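Local coordinates for B12-binding domain-containing protein (Kitasatospora setae, PDB 6WTE), which is a cobalamin-dependent radical S-adenosylmethionine methyltransferase, TsrM, that carries a [4Fe-4S] cluster and transfers methyl groups by a probably non-radical route, at residues Ser2-Val13 with Arg59-Asn70; Val125-Leu133 with Thr181-Asp192. All blocks are in the same frame, centred on the assembly; numbering follows the deposited sequence.

Contact 1 (Ser2-Val13 with Arg59-Asn70)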
loop_
_atom_site.group_PDB
_atom_site.type_symbol
_atom_site.label_atom_id
_atom_site.label_comp_id
_atom_site.label_asym_id
_atom_site.label_seq_id
_atom_site.Cartn_x
_atom_site.Cartn_y
_atom_site.Cartn_z
ATOM N N SER A 2 9.036 24.434 22.253
ATOM C CA SER A 2 8.181 23.273 22.434
ATOM C C SER A 2 8.824 22.068 21.768
ATOM O O SER A 2 9.520 22.195 20.758
ATOM C CB SER A 2 6.784 23.503 21.850
ATOM O OG SER A 2 6.103 22.272 21.675
ATOM N N ARG A 3 8.592 20.889 22.345
ATOM C CA ARG A 3 9.067 19.645 21.750
ATOM C C ARG A 3 7.911 18.714 21.391
ATOM O O ARG A 3 8.122 17.516 21.178
ATOM C CB ARG A 3 10.069 18.958 22.682
ATOM C CG ARG A 3 11.342 19.781 22.893
ATOM C CD ARG A 3 12.426 19.025 23.655
ATOM N NE ARG A 3 13.053 17.973 22.849
ATOM C CZ ARG A 3 14.031 18.179 21.967
ATOM N NH1 ARG A 3 14.497 19.404 21.764
ATOM N NH2 ARG A 3 14.542 17.160 21.284
ATOM N N LEU A 4 6.701 19.258 21.288
ATOM C CA LEU A 4 5.497 18.473 21.043
ATOM C C LEU A 4 5.225 18.365 19.547
ATOM O O LEU A 4 5.101 19.382 18.856
ATOM C CB LEU A 4 4.300 19.103 21.752
ATOM C CG LEU A 4 2.939 18.467 21.462
ATOM C CD1 LEU A 4 2.925 17.001 21.888
ATOM C CD2 LEU A 4 1.825 19.252 22.154
ATOM N N VAL A 5 5.119 17.130 19.059
ATOM C CA VAL A 5 4.757 16.825 17.680
ATOM C C VAL A 5 3.416 16.100 17.690
ATOM O O VAL A 5 3.242 15.118 18.422
ATOM C CB VAL A 5 5.821 15.949 16.985
ATOM C CG1 VAL A 5 5.387 15.624 15.571
ATOM C CG2 VAL A 5 7.186 16.621 16.983
ATOM N N LEU A 6 2.477 16.577 16.883
ATOM C CA LEU A 6 1.210 15.890 16.667
ATOM C C LEU A 6 1.283 15.095 15.371
ATOM O O LEU A 6 1.745 15.617 14.352
ATOM C CB LEU A 6 0.051 16.881 16.590
ATOM C CG LEU A 6 -1.253 16.281 16.061
ATOM C CD1 LEU A 6 -1.834 15.233 17.036
ATOM C CD2 LEU A 6 -2.244 17.392 15.754
ATOM N N LEU A 7 0.824 13.845 15.415
ATOM C CA LEU A 7 0.684 13.007 14.229
ATOM C C LEU A 7 -0.788 12.661 14.059
ATOM O O LEU A 7 -1.427 12.187 15.003
ATOM C CB LEU A 7 1.532 11.736 14.339
ATOM C CG LEU A 7 3.034 11.953 14.549
ATOM C CD1 LEU A 7 3.740 10.631 14.839
ATOM C CD2 LEU A 7 3.636 12.623 13.298
ATOM N N VAL A 8 -1.326 12.909 12.865
ATOM C CA VAL A 8 -2.748 12.736 12.581
ATOM C C VAL A 8 -2.926 11.580 11.606
ATOM O O VAL A 8 -2.274 11.549 10.555
ATOM C CB VAL A 8 -3.355 14.020 11.993
ATOM C CG1 VAL A 8 -4.819 13.801 11.640
ATOM C CG2 VAL A 8 -3.196 15.189 12.967
ATOM N N ASN A 9 -3.829 10.643 11.939
ATOM C CA ASN A 9 -4.251 9.639 10.973
ATOM C C ASN A 9 -5.584 10.049 10.366
ATOM O O ASN A 9 -6.613 9.977 11.051
ATOM C CB ASN A 9 -4.371 8.257 11.611
ATOM C CG ASN A 9 -4.720 7.202 10.588
ATOM O OD1 ASN A 9 -4.345 7.332 9.423
ATOM N ND2 ASN A 9 -5.455 6.177 10.997
ATOM N N PRO A 10 -5.628 10.470 9.102
ATOM C CA PRO A 10 -6.897 10.844 8.470
ATOM C C PRO A 10 -7.619 9.693 7.792
ATOM O O PRO A 10 -8.682 9.917 7.200
ATOM C CB PRO A 10 -6.433 11.874 7.429
ATOM C CG PRO A 10 -5.147 11.291 6.953
ATOM C CD PRO A 10 -4.494 10.678 8.188
ATOM N N ASN A 11 -7.070 8.483 7.866
ATOM C CA ASN A 11 -7.645 7.340 7.170
ATOM C C ASN A 11 -9.042 7.047 7.698
ATOM O O ASN A 11 -9.216 6.751 8.883
ATOM C CB ASN A 11 -6.735 6.125 7.342
ATOM C CG ASN A 11 -7.023 5.030 6.333
ATOM O OD1 ASN A 11 -8.084 5.004 5.707
ATOM N ND2 ASN A 11 -6.072 4.126 6.165
ATOM N N LYS A 12 -10.045 7.147 6.830
ATOM C CA LYS A 12 -11.417 6.859 7.228
ATOM C C LYS A 12 -11.929 5.541 6.659
ATOM O O LYS A 12 -13.129 5.264 6.744
ATOM C CB LYS A 12 -12.335 8.016 6.826
ATOM C CG LYS A 12 -12.022 9.317 7.568
ATOM C CD LYS A 12 -13.086 10.376 7.336
ATOM C CE LYS A 12 -13.192 10.764 5.871
ATOM N NZ LYS A 12 -14.090 11.943 5.698
ATOM N N VAL A 13 -11.052 4.713 6.102
ATOM C CA VAL A 13 -11.472 3.453 5.497
ATOM C C VAL A 13 -11.782 2.435 6.587
ATOM O O VAL A 13 -10.968 2.200 7.488
ATOM C CB VAL A 13 -10.394 2.916 4.544
ATOM C CG1 VAL A 13 -10.722 1.487 4.121
ATOM C CG2 VAL A 13 -10.274 3.813 3.316
ATOM N N ARG A 59 -4.011 21.702 23.270
ATOM C CA ARG A 59 -2.623 21.410 22.938
ATOM C C ARG A 59 -2.164 22.292 21.788
ATOM O O ARG A 59 -2.936 22.613 20.881
ATOM C CB ARG A 59 -2.435 19.931 22.551
ATOM C CG ARG A 59 -2.833 18.957 23.644
ATOM C CD ARG A 59 -1.930 19.099 24.856
ATOM N NE ARG A 59 -0.819 18.154 24.834
ATOM C CZ ARG A 59 0.231 18.218 25.646
ATOM N NH1 ARG A 59 0.320 19.193 26.538
ATOM N NH2 ARG A 59 1.192 17.308 25.565
ATOM N N SER A 60 -0.889 22.665 21.828
ATOM C CA SER A 60 -0.278 23.515 20.808
ATOM C C SER A 60 1.004 22.850 20.328
ATOM O O SER A 60 2.110 23.261 20.699
ATOM C CB SER A 60 -0.010 24.924 21.342
ATOM O OG SER A 60 -1.211 25.540 21.777
ATOM N N PRO A 61 0.894 21.812 19.504
ATOM C CA PRO A 61 2.101 21.185 18.956
ATOM C C PRO A 61 2.849 22.165 18.066
ATOM O O PRO A 61 2.255 23.053 17.455
ATOM C CB PRO A 61 1.553 20.005 18.146
ATOM C CG PRO A 61 0.163 20.421 17.778
ATOM C CD PRO A 61 -0.339 21.207 18.966
ATOM N N MET A 62 4.169 22.008 18.004
ATOM C CA MET A 62 4.966 22.880 17.153
ATOM C C MET A 62 5.142 22.331 15.745
ATOM O O MET A 62 5.675 23.037 14.887
ATOM C CB MET A 62 6.338 23.155 17.790
ATOM C CG MET A 62 7.102 21.931 18.232
ATOM S SD MET A 62 8.111 21.229 16.909
ATOM C CE MET A 62 8.709 19.744 17.713
ATOM N N LEU A 63 4.679 21.109 15.491
ATOM C CA LEU A 63 4.728 20.488 14.174
ATOM C C LEU A 63 3.577 19.495 14.091
ATOM O O LEU A 63 3.299 18.784 15.062
ATOM C CB LEU A 63 6.069 19.783 13.949
ATOM C CG LEU A 63 6.281 18.972 12.666
ATOM C CD1 LEU A 63 6.187 19.858 11.416
ATOM C CD2 LEU A 63 7.633 18.260 12.726
ATOM N N VAL A 64 2.900 19.464 12.944
ATOM C CA VAL A 64 1.774 18.563 12.717
ATOM C C VAL A 64 2.099 17.708 11.501
ATOM O O VAL A 64 2.300 18.234 10.401
ATOM C CB VAL A 64 0.455 19.328 12.511
ATOM C CG1 VAL A 64 -0.690 18.365 12.214
ATOM C CG2 VAL A 64 0.131 20.200 13.728
ATOM N N GLY A 65 2.175 16.399 11.702
ATOM C CA GLY A 65 2.386 15.462 10.611
ATOM C C GLY A 65 1.081 14.763 10.269
ATOM O O GLY A 65 0.301 14.418 11.155
ATOM N N VAL A 66 0.842 14.576 8.977
ATOM C CA VAL A 66 -0.354 13.882 8.503
ATOM C C VAL A 66 0.084 12.731 7.609
ATOM O O VAL A 66 0.776 12.948 6.606
ATOM C CB VAL A 66 -1.302 14.825 7.747
ATOM C CG1 VAL A 66 -2.562 14.080 7.346
ATOM C CG2 VAL A 66 -1.658 16.044 8.611
ATOM N N THR A 67 -0.328 11.507 7.955
ATOM C CA THR A 67 0.016 10.345 7.136
ATOM C C THR A 67 -1.067 10.119 6.084
ATOM O O THR A 67 -2.253 10.014 6.412
ATOM C CB THR A 67 0.230 9.100 8.008
ATOM O OG1 THR A 67 0.565 7.979 7.179
ATOM C CG2 THR A 67 -1.004 8.771 8.852
ATOM N N VAL A 68 -0.666 10.072 4.819
ATOM C CA VAL A 68 -1.593 9.877 3.712
ATOM C C VAL A 68 -1.237 8.535 3.085
ATOM O O VAL A 68 -0.318 8.432 2.263
ATOM C CB VAL A 68 -1.538 11.038 2.713
ATOM C CG1 VAL A 68 -2.298 10.710 1.415
ATOM C CG2 VAL A 68 -2.136 12.268 3.367
ATOM N N ARG A 69 -1.945 7.492 3.518
ATOM C CA ARG A 69 -1.612 6.128 3.123
ATOM C C ARG A 69 -2.117 5.798 1.724
ATOM O O ARG A 69 -1.406 5.160 0.940
ATOM C CB ARG A 69 -2.193 5.146 4.138
ATOM C CG ARG A 69 -1.800 3.687 3.923
ATOM C CD ARG A 69 -2.679 2.818 4.807
ATOM N NE ARG A 69 -2.204 1.439 4.921
ATOM C CZ ARG A 69 -2.449 0.486 4.031
ATOM N NH1 ARG A 69 -1.972 -0.733 4.238
ATOM N NH2 ARG A 69 -3.171 0.745 2.947
ATOM N N ASN A 70 -3.357 6.176 1.418
ATOM C CA ASN A 70 -4.005 5.844 0.158
ATOM C C ASN A 70 -4.403 7.126 -0.560
ATOM O O ASN A 70 -4.983 8.027 0.053
ATOM C CB ASN A 70 -5.250 4.978 0.379
ATOM C CG ASN A 70 -5.030 3.879 1.410
ATOM O OD1 ASN A 70 -4.004 3.203 1.410
ATOM N ND2 ASN A 70 -6.004 3.699 2.293
HETATM O O HOH W 1 3.582 22.719 23.061
HETATM O O HOH W 2 -7.652 6.173 3.254
#
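Strands 4-9 and 63-67 run parallel, their axes 4.7 Å apart at closest and inclined by 22°, with Leu6 beside Val64, Leu7 beside Gly65 and Val8 beside Val66. They are neighbours in the parallel part of the sheet of the Rossmann-like B12-binding domain, and the chain passes from one to the other through helix 20-31, the edge strand 35-40 and helix 48-58. Backbone bonds join them from Met62 N to Leu4 O as far as Thr67 N to Val8 O; the middle one, Gly65 N to Leu6 O, is 2.8 Å and nearly straight at 171°.

Branched aliphatic residues suit a sheet covered by helices on both faces. Leu6 and Val64 run alongside each other from the same face, with Leu6 CD2 4.0 Å from Val64 CG1; Val8 CG2 reaches that same methyl from further along. With Pro10 and Val66 this face continues onto helices 48-58 and 83-96. On the other face Leu7 CD2 lies over Gly65 CA, where no side chain stands in its way, beneath helix 20-31.

At the N-terminal end, Met62 holds CG between its backbone N and carbonyl carbon (chi1 51°) and bends again at chi2, which brings CE to 3.6 Å from Val5 CG2. Leu4 CD2 sits over one face of the Arg59 guanidinium, toward its rim; the charge is met by Glu35 and Glu37.

At the C-terminal ends of the strands and just beyond, the contact turns polar and faces cobalamin: Thr67 OG1 bonds to the cofactor, and the ND2 atoms of Asn11 and Asn70 share one of its oxygens. Asn11 OD1 closes an Asx turn with Val13 N and accepts from a water 2.8 Å away, which accepts from Asn70 ND2 at 3.1 Å.

Contact 2 (Val125-Leu133 with Thr181-Asp192); sequences VKGPGEKIL and TGQFEPRVWQVD
The side-chain amide of Gln190 reaches across to the loop before helix 130-141, where its NE2 bonds to two backbone carbonyls. One N-H points at Lys126 O (3.1 Å, 169°) and the other at Pro128 O (2.9 Å), each acceptor close to the amide plane. Gln190 is extended beyond CG, a length that lets a glutamine span the gap; CG also lies over the face of the Trp189 ring, while Ile132 packs CG1 3.8 Å from Trp189 CH2.

Pro128 offers its ring to Val191, CG to CG2 at 3.5 Å. Glu130, at the start of the helix, folds back by placing CG between its N and carbonyl carbon (chi1 52°) and bending at chi2. Its OE2 thereby accepts from Asp192 N at 2.8 Å and 173°, on the anti side of the carboxylate, and OE1 remains for a hydrogen bond to cobalamin.

Lys126 extends across the Arg187 guanidinium, its CG over the centre of one face and Glu185 CB on the opposite face. Arg187 holds Gly182 O end-on with NH1 and NH2, and NH1 pairs with Glu185 OE1. Past the guanidinium, Lys126 carries NZ to Asp238 and to a water shared with Thr181 O.

The carboxylate of Glu130 thus serves both partners: Asp192 N restrains one oxygen while the other binds cofactor, so the 181-192 loop probably serves as a second shell, helping to orient a residue that hydrogen-bonds to cobalamin.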
loop_
_atom_site.group_PDB
_atom_site.type_symbol
_atom_site.label_atom_id
_atom_site.label_comp_id
_atom_site.label_asym_id
_atom_site.label_seq_id
_atom_site.Cartn_x
_atom_site.Cartn_y
_atom_site.Cartn_z
ATOM N N VAL A 125 7.400 14.649 2.704
ATOM C CA VAL A 125 8.459 13.649 2.727
ATOM C C VAL A 125 8.081 12.526 1.775
ATOM O O VAL A 125 6.942 12.046 1.798
ATOM C CB VAL A 125 8.700 13.091 4.144
ATOM C CG1 VAL A 125 9.742 11.992 4.104
ATOM C CG2 VAL A 125 9.150 14.211 5.088
ATOM N N LYS A 126 9.031 12.119 0.939
ATOM C CA LYS A 126 8.861 11.002 0.017
ATOM C C LYS A 126 9.671 9.822 0.542
ATOM O O LYS A 126 10.885 9.939 0.737
ATOM C CB LYS A 126 9.313 11.399 -1.389
ATOM C CG LYS A 126 9.161 10.325 -2.439
ATOM C CD LYS A 126 9.777 10.787 -3.767
ATOM C CE LYS A 126 9.535 9.756 -4.879
ATOM N NZ LYS A 126 8.193 9.859 -5.513
ATOM N N GLY A 127 9.003 8.696 0.788
ATOM C CA GLY A 127 9.671 7.525 1.312
ATOM C C GLY A 127 9.650 7.474 2.830
ATOM O O GLY A 127 8.911 8.216 3.484
ATOM N N PRO A 128 10.474 6.601 3.421
ATOM C CA PRO A 128 10.483 6.466 4.887
ATOM C C PRO A 128 10.747 7.805 5.559
ATOM O O PRO A 128 11.620 8.568 5.144
ATOM C CB PRO A 128 11.626 5.476 5.148
ATOM C CG PRO A 128 11.777 4.717 3.859
ATOM C CD PRO A 128 11.423 5.686 2.762
ATOM N N GLY A 129 10.001 8.081 6.621
ATOM C CA GLY A 129 10.043 9.428 7.158
ATOM C C GLY A 129 10.707 9.616 8.508
ATOM O O GLY A 129 10.917 10.759 8.923
ATOM N N GLU A 130 11.080 8.525 9.186
ATOM C CA GLU A 130 11.457 8.623 10.595
ATOM C C GLU A 130 12.686 9.503 10.813
ATOM O O GLU A 130 12.744 10.258 11.791
ATOM C CB GLU A 130 11.687 7.225 11.181
ATOM C CG GLU A 130 12.649 6.341 10.392
ATOM C CD GLU A 130 11.934 5.424 9.426
ATOM O OE1 GLU A 130 10.901 5.843 8.870
ATOM O OE2 GLU A 130 12.392 4.272 9.239
ATOM N N LYS A 131 13.670 9.448 9.911
ATOM C CA LYS A 131 14.876 10.243 10.135
ATOM C C LYS A 131 14.679 11.691 9.706
ATOM O O LYS A 131 15.043 12.619 10.440
ATOM C CB LYS A 131 16.064 9.605 9.415
ATOM C CG LYS A 131 16.477 8.285 10.060
ATOM C CD LYS A 131 17.811 7.772 9.549
ATOM C CE LYS A 131 18.087 6.364 10.076
ATOM N NZ LYS A 131 17.863 6.239 11.543
ATOM N N ILE A 132 14.093 11.898 8.523
ATOM C CA ILE A 132 13.820 13.251 8.039
ATOM C C ILE A 132 12.902 13.985 9.008
ATOM O O ILE A 132 13.097 15.172 9.295
ATOM C CB ILE A 132 13.214 13.191 6.624
ATOM C CG1 ILE A 132 14.218 12.579 5.648
ATOM C CG2 ILE A 132 12.750 14.597 6.167
ATOM C CD1 ILE A 132 13.650 12.269 4.275
ATOM N N LEU A 133 11.888 13.289 9.531
ATOM C CA LEU A 133 10.948 13.936 10.443
ATOM C C LEU A 133 11.638 14.387 11.728
ATOM O O LEU A 133 11.316 15.453 12.272
ATOM C CB LEU A 133 9.778 12.996 10.752
ATOM C CG LEU A 133 8.675 13.587 11.635
ATOM C CD1 LEU A 133 8.161 14.900 11.038
ATOM C CD2 LEU A 133 7.528 12.595 11.824
ATOM N N THR A 181 12.642 15.532 -8.808
ATOM C CA THR A 181 11.504 14.765 -8.329
ATOM C C THR A 181 11.876 13.795 -7.220
ATOM O O THR A 181 10.979 13.223 -6.593
ATOM C CB THR A 181 10.880 13.959 -9.470
ATOM O OG1 THR A 181 11.836 12.999 -9.938
ATOM C CG2 THR A 181 10.452 14.873 -10.614
ATOM N N GLY A 182 13.169 13.574 -6.987
ATOM C CA GLY A 182 13.595 12.541 -6.062
ATOM C C GLY A 182 13.188 11.140 -6.458
ATOM O O GLY A 182 13.118 10.259 -5.598
ATOM N N GLN A 183 12.930 10.902 -7.741
ATOM C CA GLN A 183 12.392 9.618 -8.167
ATOM C C GLN A 183 13.449 8.520 -8.129
ATOM O O GLN A 183 14.638 8.755 -8.365
ATOM C CB GLN A 183 11.812 9.733 -9.579
ATOM C CG GLN A 183 12.837 9.992 -10.655
ATOM C CD GLN A 183 12.187 10.213 -11.998
ATOM O OE1 GLN A 183 12.101 9.308 -12.823
ATOM N NE2 GLN A 183 11.707 11.427 -12.217
ATOM N N PHE A 184 12.988 7.310 -7.804
ATOM C CA PHE A 184 13.762 6.071 -7.917
ATOM C C PHE A 184 15.128 6.175 -7.237
ATOM O O PHE A 184 16.161 5.811 -7.802
ATOM C CB PHE A 184 13.913 5.652 -9.381
ATOM C CG PHE A 184 12.609 5.347 -10.059
ATOM C CD1 PHE A 184 11.925 4.173 -9.777
ATOM C CD2 PHE A 184 12.070 6.225 -10.989
ATOM C CE1 PHE A 184 10.725 3.885 -10.404
ATOM C CE2 PHE A 184 10.862 5.942 -11.619
ATOM C CZ PHE A 184 10.193 4.772 -11.320
ATOM N N GLU A 185 15.120 6.664 -5.998
ATOM C CA GLU A 185 16.286 6.646 -5.128
ATOM C C GLU A 185 16.234 5.430 -4.212
ATOM O O GLU A 185 15.159 4.885 -3.949
ATOM C CB GLU A 185 16.338 7.929 -4.286
ATOM C CG GLU A 185 16.506 9.203 -5.113
ATOM C CD GLU A 185 16.359 10.474 -4.278
ATOM O OE1 GLU A 185 16.039 10.368 -3.075
ATOM O OE2 GLU A 185 16.558 11.583 -4.830
ATOM N N PRO A 186 17.382 4.966 -3.709
ATOM C CA PRO A 186 17.351 3.802 -2.800
ATOM C C PRO A 186 16.624 4.075 -1.495
ATOM O O PRO A 186 15.897 3.202 -1.001
ATOM C CB PRO A 186 18.839 3.504 -2.564
ATOM C CG PRO A 186 19.539 4.072 -3.780
ATOM C CD PRO A 186 18.757 5.326 -4.099
ATOM N N ARG A 187 16.815 5.262 -0.919
ATOM C CA ARG A 187 16.184 5.734 0.315
ATOM C C ARG A 187 16.560 4.910 1.542
ATOM O O ARG A 187 15.935 5.073 2.603
ATOM C CB ARG A 187 14.651 5.804 0.175
ATOM C CG ARG A 187 14.214 6.561 -1.082
ATOM C CD ARG A 187 12.725 6.941 -1.080
ATOM N NE ARG A 187 12.248 7.009 -2.453
ATOM C CZ ARG A 187 12.501 8.019 -3.281
ATOM N NH1 ARG A 187 13.200 9.068 -2.860
ATOM N NH2 ARG A 187 12.058 7.979 -4.531
ATOM N N VAL A 188 17.591 4.064 1.448
ATOM C CA VAL A 188 18.008 3.268 2.602
ATOM C C VAL A 188 18.415 4.170 3.764
ATOM O O VAL A 188 18.139 3.862 4.932
ATOM C CB VAL A 188 19.142 2.303 2.205
ATOM C CG1 VAL A 188 19.681 1.574 3.430
ATOM C CG2 VAL A 188 18.644 1.309 1.171
ATOM N N TRP A 189 19.068 5.304 3.468
ATOM C CA TRP A 189 19.505 6.205 4.531
ATOM C C TRP A 189 18.336 6.774 5.321
ATOM O O TRP A 189 18.532 7.250 6.448
ATOM C CB TRP A 189 20.349 7.356 3.960
ATOM C CG TRP A 189 19.589 8.360 3.124
ATOM C CD1 TRP A 189 19.426 8.344 1.768
ATOM C CD2 TRP A 189 18.908 9.532 3.594
ATOM N NE1 TRP A 189 18.680 9.430 1.364
ATOM C CE2 TRP A 189 18.349 10.171 2.468
ATOM C CE3 TRP A 189 18.712 10.098 4.858
ATOM C CZ2 TRP A 189 17.609 11.348 2.569
ATOM C CZ3 TRP A 189 17.974 11.270 4.954
ATOM C CH2 TRP A 189 17.433 11.880 3.819
ATOM N N GLN A 190 17.129 6.745 4.759
ATOM C CA GLN A 190 15.956 7.286 5.432
ATOM C C GLN A 190 15.361 6.316 6.445
ATOM O O GLN A 190 14.529 6.733 7.258
ATOM C CB GLN A 190 14.888 7.664 4.399
ATOM C CG GLN A 190 15.379 8.674 3.344
ATOM C CD GLN A 190 14.353 8.977 2.267
ATOM O OE1 GLN A 190 14.711 9.275 1.122
ATOM N NE2 GLN A 190 13.073 8.933 2.629
ATOM N N VAL A 191 15.780 5.049 6.415
ATOM C CA VAL A 191 15.159 3.982 7.195
ATOM C C VAL A 191 15.865 3.840 8.539
ATOM O O VAL A 191 17.097 3.753 8.597
ATOM C CB VAL A 191 15.210 2.651 6.422
ATOM C CG1 VAL A 191 14.631 1.528 7.263
ATOM C CG2 VAL A 191 14.466 2.774 5.104
ATOM N N ASP A 192 15.083 3.784 9.618
ATOM C CA ASP A 192 15.603 3.390 10.925
ATOM C C ASP A 192 15.699 1.869 10.938
ATOM O O ASP A 192 14.706 1.170 11.150
ATOM C CB ASP A 192 14.704 3.916 12.042
ATOM C CG ASP A 192 15.152 3.478 13.429
ATOM O OD1 ASP A 192 16.172 2.762 13.575
ATOM O OD2 ASP A 192 14.462 3.867 14.393
HETATM O O HOH W 3 8.238 12.663 -6.317
HETATM O O HOH W 4 13.154 10.810 -0.306
HETATM O O HOH W 5 13.572 9.388 7.041
HETATM O O HOH W 6 18.465 4.118 13.868
#

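Both contacts are largely buried and both border cobalamin, but they lie at different levels of the fold. Contact 1 is the sheet core of the B12-binding domain: its cohesion comes from regular backbone bonds and aliphatic packing, and polar groups gather at its two ends, those at the C-terminal end facing the cofactor. Contact 2 joins a loop and helix start of that domain to an irregular segment, so a side-chain amide and a carboxylate, with bridging waters, make the cross-segment bonds, while a guanidinium packs against a lysine chain. No helix or strand is shared, yet the two meet directly: Leu133 packs CD1 3.8 Å from Leu63 CD2, seating helix 130-141 against the sheet.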